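Local coordinates for alpha-1,2-Mannosidase (Trichoderma reesei, PDB 1HCU), which probably trims the four alpha-1,2-linked mannoses from Man9 N-glycans on proteins to leave the Man5 form, using calcium as cofactor, at residues Thr25-Asn28 / Ala29-His32; Phe247-Tyr250 / Leu251-Tyr255; Arg403-Asp407 / Ser408-Asp412. One frame throughout, in Å; residues are numbered along the deposited sequence.

Contact 1: Thr25-Asn28 / Ala29-His32; sequences TSWN and AYHH
On helix 13-33, near its C-terminal end, Trp27 gathers the side chains of Tyr30 and His31 into a small aromatic cluster one turn on. The indole CG stands anti to the backbone N (chi1 175°), which lays the ring along the helix towards the next turn. There His31 CB sits over one face as a CH-pi contact, 4.2 Å from the centroid of the five-membered ring and shifted towards its rim. The imidazole beyond CB is slid aside and barely overlaps the indole, although the planes are only 29° from parallel. At the other end of the indole, Trp27 CZ3 meets Tyr30 CD1 at 3.6 Å, and the two rings are inclined at 50°. An alanine in place of Trp27 would probably leave this flank of the Tyr30 ring and His31 CB without their aromatic neighbour and open a gap towards Ile73 and Ile77 of helix 71-80. The backbone itself keeps i to i+4 bonding: Ala29 N reaches Thr25 O at 3.0 Å, and Tyr30 N reaches Ser26 O at 2.9 Å. Beyond the cluster, Tyr30 OH bonds to His37 O, while Ser26 OG bonds to Ala22 O and Trp453 NE1. The arrangement is an i, i+3, i+4 aromatic cluster on one helix, here facing helices 71-80 and 451-465 in the (alpha/alpha)7 barrel of glycoside hydrolase family 47.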
loop_
_atom_site.group_PDB
_atom_site.type_symbol
_atom_site.label_atom_id
_atom_site.label_comp_id
_atom_site.label_asym_id
_atom_site.label_seq_id
_atom_site.Cartn_x
_atom_site.Cartn_y
_atom_site.Cartn_z
ATOM N N THR A 25 3.776 -5.565 21.194
ATOM C CA THR A 25 5.086 -6.208 21.236
ATOM C C THR A 25 6.053 -5.526 20.250
ATOM O O THR A 25 7.157 -5.099 20.622
ATOM C CB THR A 25 4.941 -7.706 20.885
ATOM O OG1 THR A 25 4.079 -8.331 21.847
ATOM C CG2 THR A 25 6.284 -8.399 20.883
ATOM N N SER A 26 5.620 -5.424 18.997
ATOM C CA SER A 26 6.403 -4.790 17.943
ATOM C C SER A 26 6.820 -3.369 18.354
ATOM O O SER A 26 7.972 -2.970 18.165
ATOM C CB SER A 26 5.580 -4.746 16.652
ATOM O OG SER A 26 5.121 -6.047 16.308
ATOM N N TRP A 27 5.888 -2.615 18.933
ATOM C CA TRP A 27 6.200 -1.259 19.365
ATOM C C TRP A 27 7.231 -1.205 20.491
ATOM O O TRP A 27 8.211 -0.465 20.398
ATOM C CB TRP A 27 4.942 -0.515 19.809
ATOM C CG TRP A 27 5.275 0.840 20.363
ATOM C CD1 TRP A 27 5.333 1.202 21.684
ATOM C CD2 TRP A 27 5.698 1.983 19.615
ATOM N NE1 TRP A 27 5.771 2.497 21.798
ATOM C CE2 TRP A 27 6.004 3.002 20.545
ATOM C CE3 TRP A 27 5.854 2.245 18.248
ATOM C CZ2 TRP A 27 6.458 4.265 20.151
ATOM C CZ3 TRP A 27 6.308 3.506 17.856
ATOM C CH2 TRP A 27 6.603 4.497 18.805
ATOM N N ASN A 28 6.999 -1.974 21.556
ATOM C CA ASN A 28 7.920 -2.017 22.694
ATOM C C ASN A 28 9.340 -2.265 22.191
ATOM O O ASN A 28 10.283 -1.547 22.545
ATOM C CB ASN A 28 7.546 -3.148 23.659
ATOM C CG ASN A 28 6.234 -2.907 24.385
ATOM O OD1 ASN A 28 5.711 -3.806 25.041
ATOM N ND2 ASN A 28 5.705 -1.698 24.284
ATOM N N ALA A 29 9.484 -3.297 21.368
ATOM C CA ALA A 29 10.781 -3.645 20.828
ATOM C C ALA A 29 11.342 -2.487 20.003
ATOM O O ALA A 29 12.511 -2.123 20.154
ATOM C CB ALA A 29 10.673 -4.902 19.982
ATOM N N TYR A 30 10.520 -1.902 19.135
ATOM C CA TYR A 30 10.994 -0.792 18.313
ATOM C C TYR A 30 11.376 0.418 19.156
ATOM O O TYR A 30 12.410 1.043 18.931
ATOM C CB TYR A 30 9.934 -0.380 17.277
ATOM C CG TYR A 30 10.204 0.975 16.654
ATOM C CD1 TYR A 30 9.532 2.116 17.095
ATOM C CD2 TYR A 30 11.194 1.134 15.686
ATOM C CE1 TYR A 30 9.844 3.384 16.593
ATOM C CE2 TYR A 30 11.515 2.400 15.177
ATOM C CZ TYR A 30 10.839 3.516 15.639
ATOM O OH TYR A 30 11.177 4.765 15.173
ATOM N N HIS A 31 10.533 0.740 20.128
ATOM C CA HIS A 31 10.770 1.884 20.997
ATOM C C HIS A 31 12.054 1.744 21.799
ATOM O O HIS A 31 12.796 2.707 21.976
ATOM C CB HIS A 31 9.595 2.059 21.962
ATOM C CG HIS A 31 9.705 3.269 22.835
ATOM N ND1 HIS A 31 9.000 3.403 24.011
ATOM C CD2 HIS A 31 10.425 4.408 22.697
ATOM C CE1 HIS A 31 9.284 4.571 24.562
ATOM N NE2 HIS A 31 10.146 5.200 23.784
ATOM N N HIS A 32 12.317 0.531 22.269
ATOM C CA HIS A 32 13.491 0.281 23.085
ATOM C C HIS A 32 14.819 0.085 22.357
ATOM O O HIS A 32 15.862 0.494 22.867
ATOM C CB HIS A 32 13.232 -0.924 23.995
ATOM C CG HIS A 32 14.256 -1.092 25.074
ATOM N ND1 HIS A 32 15.576 -1.392 24.809
ATOM C CD2 HIS A 32 14.159 -0.975 26.419
ATOM C CE1 HIS A 32 16.248 -1.451 25.946
ATOM N NE2 HIS A 32 15.411 -1.202 26.937
#

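Contact 2: Phe247-Tyr250 / Leu251-Tyr255; sequences FYEY and LIKMY
On helix 245-257, Leu251 spreads its two methyls against the Phe247 ring: CD1 lies 3.7 Å from Phe247 CE2, and CD2 is 3.8 Å from Phe247 CZ. CD2 also approaches the edge of the Tyr248 ring, more loosely. Its backbone N is shared by two weak bonds, to Phe247 O and Tyr248 O, a departure from the single straight bond of a regular helix. Ile252 then sets CG2 close against Glu249 O. Lys253 follows with the polar core of the contact, its extended chain crossing that of Glu249 until NZ forms a salt bridge to Glu249 OE1 at 2.7 Å, on the anti lone pair of that oxygen. A chi1 of -177° holds Glu249 CG opposite the backbone N and sends the extended arm towards this ammonium, which also bonds to Phe483 O. The other oxygen, OE2, bonds to OG1 of the calcium-binding Thr485. A calcium ion lies about 4 Å from the Glu249 side chain (nearest atoms), consistent with a second-shell role for this carboxylate, held by Lys253. Met254 comes next, its N bonded to Tyr250 O at 2.9 Å. The helix is buried among others: Phe247 and Leu251 pack on helix 196-209, Tyr250 and Met254 on helix 182-192, and Ile252 and Lys253 on helix 312-323, while NZ reaches strand 481-483.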
loop_
_atom_site.group_PDB
_atom_site.type_symbol
_atom_site.label_atom_id
_atom_site.label_comp_id
_atom_site.label_asym_id
_atom_site.label_seq_id
_atom_site.Cartn_x
_atom_site.Cartn_y
_atom_site.Cartn_z
ATOM N N PHE A 247 -0.814 3.571 -8.937
ATOM C CA PHE A 247 -1.355 4.565 -9.870
ATOM C C PHE A 247 -2.842 4.298 -10.136
ATOM O O PHE A 247 -3.670 5.203 -10.026
ATOM C CB PHE A 247 -0.602 4.550 -11.204
ATOM C CG PHE A 247 -1.373 5.190 -12.326
ATOM C CD1 PHE A 247 -1.993 4.410 -13.292
ATOM C CD2 PHE A 247 -1.562 6.567 -12.352
ATOM C CE1 PHE A 247 -2.807 4.992 -14.271
ATOM C CE2 PHE A 247 -2.370 7.159 -13.319
ATOM C CZ PHE A 247 -2.997 6.371 -14.280
ATOM N N TYR A 248 -3.162 3.058 -10.505
ATOM C CA TYR A 248 -4.545 2.658 -10.757
ATOM C C TYR A 248 -5.347 2.798 -9.469
ATOM O O TYR A 248 -6.503 3.224 -9.493
ATOM C CB TYR A 248 -4.612 1.200 -11.236
ATOM C CG TYR A 248 -4.034 0.991 -12.617
ATOM C CD1 TYR A 248 -3.138 -0.046 -12.872
ATOM C CD2 TYR A 248 -4.362 1.850 -13.659
ATOM C CE1 TYR A 248 -2.579 -0.215 -14.132
ATOM C CE2 TYR A 248 -3.813 1.691 -14.918
ATOM C CZ TYR A 248 -2.920 0.662 -15.147
ATOM O OH TYR A 248 -2.358 0.524 -16.394
ATOM N N GLU A 249 -4.716 2.446 -8.349
ATOM C CA GLU A 249 -5.346 2.524 -7.030
ATOM C C GLU A 249 -5.837 3.939 -6.704
ATOM O O GLU A 249 -6.992 4.127 -6.312
ATOM C CB GLU A 249 -4.350 2.065 -5.941
ATOM C CG GLU A 249 -4.886 2.023 -4.495
ATOM C CD GLU A 249 -3.789 1.711 -3.458
ATOM O OE1 GLU A 249 -4.061 1.797 -2.234
ATOM O OE2 GLU A 249 -2.656 1.380 -3.868
ATOM N N TYR A 250 -4.963 4.931 -6.855
ATOM C CA TYR A 250 -5.329 6.307 -6.528
ATOM C C TYR A 250 -6.357 6.928 -7.464
ATOM O O TYR A 250 -7.009 7.908 -7.113
ATOM C CB TYR A 250 -4.081 7.200 -6.455
ATOM C CG TYR A 250 -3.381 7.189 -5.103
ATOM C CD1 TYR A 250 -2.304 8.047 -4.840
ATOM C CD2 TYR A 250 -3.765 6.300 -4.102
ATOM C CE1 TYR A 250 -1.623 8.008 -3.613
ATOM C CE2 TYR A 250 -3.090 6.255 -2.870
ATOM C CZ TYR A 250 -2.023 7.102 -2.636
ATOM O OH TYR A 250 -1.343 7.004 -1.446
ATOM N N LEU A 251 -6.508 6.353 -8.650
ATOM C CA LEU A 251 -7.476 6.853 -9.608
ATOM C C LEU A 251 -8.888 6.785 -9.023
ATOM O O LEU A 251 -9.618 7.782 -9.012
ATOM C CB LEU A 251 -7.406 6.028 -10.886
ATOM C CG LEU A 251 -6.928 6.668 -12.195
ATOM C CD1 LEU A 251 -5.838 7.683 -11.995
ATOM C CD2 LEU A 251 -6.456 5.541 -13.086
ATOM N N ILE A 252 -9.269 5.612 -8.527
ATOM C CA ILE A 252 -10.596 5.448 -7.948
ATOM C C ILE A 252 -10.659 6.074 -6.551
ATOM O O ILE A 252 -11.718 6.540 -6.124
ATOM C CB ILE A 252 -10.987 3.950 -7.865
ATOM C CG1 ILE A 252 -12.448 3.798 -7.430
ATOM C CG2 ILE A 252 -10.065 3.232 -6.903
ATOM C CD1 ILE A 252 -13.451 4.363 -8.411
ATOM N N LYS A 253 -9.533 6.104 -5.844
ATOM C CA LYS A 253 -9.535 6.684 -4.506
ATOM C C LYS A 253 -9.738 8.196 -4.517
ATOM O O LYS A 253 -10.296 8.758 -3.573
ATOM C CB LYS A 253 -8.262 6.300 -3.744
ATOM C CG LYS A 253 -8.290 4.848 -3.270
ATOM C CD LYS A 253 -7.145 4.514 -2.325
ATOM C CE LYS A 253 -7.269 3.088 -1.799
ATOM N NZ LYS A 253 -6.160 2.753 -0.848
ATOM N N MET A 254 -9.301 8.847 -5.590
ATOM C CA MET A 254 -9.472 10.286 -5.737
ATOM C C MET A 254 -10.953 10.551 -5.963
ATOM O O MET A 254 -11.481 11.593 -5.560
ATOM C CB MET A 254 -8.669 10.817 -6.936
ATOM C CG MET A 254 -7.171 10.933 -6.702
ATOM S SD MET A 254 -6.796 11.737 -5.107
ATOM C CE MET A 254 -7.166 13.434 -5.477
ATOM N N TYR A 255 -11.628 9.599 -6.603
ATOM C CA TYR A 255 -13.060 9.739 -6.868
ATOM C C TYR A 255 -13.840 9.689 -5.562
ATOM O O TYR A 255 -14.904 10.297 -5.444
ATOM C CB TYR A 255 -13.547 8.629 -7.799
ATOM C CG TYR A 255 -15.025 8.689 -8.119
ATOM C CD1 TYR A 255 -15.558 9.716 -8.906
ATOM C CD2 TYR A 255 -15.887 7.697 -7.664
ATOM C CE1 TYR A 255 -16.920 9.742 -9.235
ATOM C CE2 TYR A 255 -17.242 7.712 -7.984
ATOM C CZ TYR A 255 -17.752 8.728 -8.767
ATOM O OH TYR A 255 -19.100 8.707 -9.075
#

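Contact 3: Arg403-Asp407 / Ser408-Asp412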
loop_
_atom_site.group_PDB
_atom_site.type_symbol
_atom_site.label_atom_id
_atom_site.label_comp_id
_atom_site.label_asym_id
_atom_site.label_seq_id
_atom_site.Cartn_x
_atom_site.Cartn_y
_atom_site.Cartn_z
ATOM N N ARG A 403 -15.719 -6.366 4.411
ATOM C CA ARG A 403 -16.503 -5.131 4.522
ATOM C C ARG A 403 -17.606 -5.029 3.481
ATOM O O ARG A 403 -18.619 -4.369 3.718
ATOM C CB ARG A 403 -15.603 -3.893 4.405
ATOM C CG ARG A 403 -14.553 -3.749 5.505
ATOM C CD ARG A 403 -15.182 -3.698 6.889
ATOM N NE ARG A 403 -16.305 -2.773 6.913
ATOM C CZ ARG A 403 -17.126 -2.605 7.947
ATOM N NH1 ARG A 403 -16.956 -3.297 9.063
ATOM N NH2 ARG A 403 -18.135 -1.757 7.849
ATOM N N VAL A 404 -17.410 -5.660 2.323
ATOM C CA VAL A 404 -18.435 -5.606 1.283
ATOM C C VAL A 404 -19.444 -6.756 1.357
ATOM O O VAL A 404 -20.567 -6.600 0.890
ATOM C CB VAL A 404 -17.819 -5.563 -0.151
ATOM C CG1 VAL A 404 -17.390 -6.953 -0.610
ATOM C CG2 VAL A 404 -18.823 -4.969 -1.120
ATOM N N THR A 405 -19.067 -7.896 1.939
ATOM C CA THR A 405 -20.000 -9.030 2.030
ATOM C C THR A 405 -20.630 -9.248 3.409
ATOM O O THR A 405 -21.788 -9.662 3.516
ATOM C CB THR A 405 -19.345 -10.385 1.660
ATOM O OG1 THR A 405 -18.352 -10.717 2.640
ATOM C CG2 THR A 405 -18.716 -10.338 0.285
ATOM N N GLY A 406 -19.864 -8.993 4.464
ATOM C CA GLY A 406 -20.379 -9.220 5.801
ATOM C C GLY A 406 -20.296 -10.703 6.128
ATOM O O GLY A 406 -20.850 -11.161 7.124
ATOM N N ASP A 407 -19.593 -11.455 5.288
ATOM C CA ASP A 407 -19.438 -12.888 5.483
ATOM C C ASP A 407 -18.261 -13.183 6.425
ATOM O O ASP A 407 -17.107 -12.893 6.096
ATOM C CB ASP A 407 -19.206 -13.557 4.132
ATOM C CG ASP A 407 -19.233 -15.062 4.214
ATOM O OD1 ASP A 407 -19.108 -15.607 5.334
ATOM O OD2 ASP A 407 -19.367 -15.705 3.149
ATOM N N SER A 408 -18.557 -13.766 7.586
ATOM C CA SER A 408 -17.534 -14.081 8.586
ATOM C C SER A 408 -16.438 -14.978 8.039
ATOM O O SER A 408 -15.356 -15.092 8.624
ATOM C CB SER A 408 -18.167 -14.741 9.822
ATOM O OG SER A 408 -18.731 -16.007 9.521
ATOM N N LYS A 409 -16.725 -15.616 6.914
ATOM C CA LYS A 409 -15.763 -16.496 6.271
ATOM C C LYS A 409 -14.474 -15.723 5.994
ATOM O O LYS A 409 -13.375 -16.257 6.129
ATOM C CB LYS A 409 -16.340 -17.012 4.955
ATOM C CG LYS A 409 -15.994 -18.461 4.643
ATOM C CD LYS A 409 -14.502 -18.678 4.570
ATOM C CE LYS A 409 -14.119 -19.997 5.231
ATOM N NZ LYS A 409 -14.575 -20.063 6.657
ATOM N N TRP A 410 -14.617 -14.460 5.607
ATOM C CA TRP A 410 -13.457 -13.638 5.286
ATOM C C TRP A 410 -12.619 -13.355 6.513
ATOM O O TRP A 410 -11.391 -13.327 6.441
ATOM C CB TRP A 410 -13.897 -12.331 4.611
ATOM C CG TRP A 410 -14.580 -12.586 3.296
ATOM C CD1 TRP A 410 -15.921 -12.558 3.053
ATOM C CD2 TRP A 410 -13.959 -12.991 2.065
ATOM N NE1 TRP A 410 -16.177 -12.920 1.754
ATOM C CE2 TRP A 410 -14.992 -13.193 1.124
ATOM C CE3 TRP A 410 -12.628 -13.205 1.668
ATOM C CZ2 TRP A 410 -14.742 -13.599 -0.193
ATOM C CZ3 TRP A 410 -12.379 -13.608 0.357
ATOM C CH2 TRP A 410 -13.433 -13.801 -0.556
ATOM N N GLN A 411 -13.281 -13.153 7.645
ATOM C CA GLN A 411 -12.550 -12.918 8.873
ATOM C C GLN A 411 -11.743 -14.165 9.200
ATOM O O GLN A 411 -10.619 -14.066 9.680
ATOM C CB GLN A 411 -13.509 -12.615 10.009
ATOM C CG GLN A 411 -14.279 -11.349 9.807
ATOM C CD GLN A 411 -15.228 -11.095 10.937
ATOM O OE1 GLN A 411 -16.125 -11.897 11.191
ATOM N NE2 GLN A 411 -15.037 -9.984 11.636
ATOM N N ASP A 412 -12.311 -15.338 8.934
ATOM C CA ASP A 412 -11.608 -16.591 9.218
ATOM C C ASP A 412 -10.357 -16.712 8.352
ATOM O O ASP A 412 -9.304 -17.135 8.829
ATOM C CB ASP A 412 -12.527 -17.799 8.988
ATOM C CG ASP A 412 -13.683 -17.859 9.979
ATOM O OD1 ASP A 412 -14.701 -18.511 9.664
ATOM O OD2 ASP A 412 -13.577 -17.265 11.075
HETATM O O HOH W 1 -18.659 -14.175 0.159
#
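Thr405 OG1 is gripped twice, accepting from Asp407 N at 3.0 Å in an ST turn and bonding to Ala401 O, and it also lies against the indole of Trp410, 3.1 Å from CD1. Its chi1 of 66° puts OG1 between the backbone N and the carbonyl carbon, on the side from which the returning chain presents its N-H. The Thr405 and Trp410 side chains cross at about a right angle. Between them the chain turns at Gly406, at whose backbone angles, with positive phi, a CB would be jammed against the carbonyl O of Thr405. Asp407 then N-caps helix 408-425: its OD1 accepts from Lys409 N at 2.9 Å, met from above the carboxylate plane and nearly straight at hydrogen (163°). Asp407 O takes Trp410 N at 3.0 Å and also lies near the plane of the indole, at its edge. Asp407 CB touches Trp410 CD1 at 3.6 Å, and a water that accepts from Trp410 NE1 donates weakly to Asp407 OD2. Lys409 starts alongside the Asp407 side chain, but its bent chain carries NZ off to a salt bridge with Asp412 OD1, at 3.4 Å. The negative cap probably stabilises the N-terminal end of the helix through its dipole. This surface corner joins helix 393-405 to helix 408-425: Trp410 folds back on Leu398, Ala401 and Tyr402 of the former and touches Ile333 of helix 326-344, while the backbones of Lys7 and Gly9, near the N terminus, bond to those of Ser408 and Gly406 respectively.

How the contacts relate
The three contacts are separate, following one another along the chain without touching. Contact 2 lies nearest the middle of the molecule, its centre about 12 Å from that of the chain, whereas contacts 1 and 3 lie about 23 and 21 Å out. Contacts 1 and 2 sit on opposite sides of the chain's centre, 34 Å apart between centres; contacts 2 and 3 are closer, with nearest atoms about 12 Å apart. Only contact 2 borders the catalytic region: the Glu249 side chain is about 3 Å from that of calcium-binding Thr485 and about 6 Å from that of Asp245, a predicted active-site residue one turn earlier on helix 245-257. Contacts 1 and 3 lie on outer helices away from these sites.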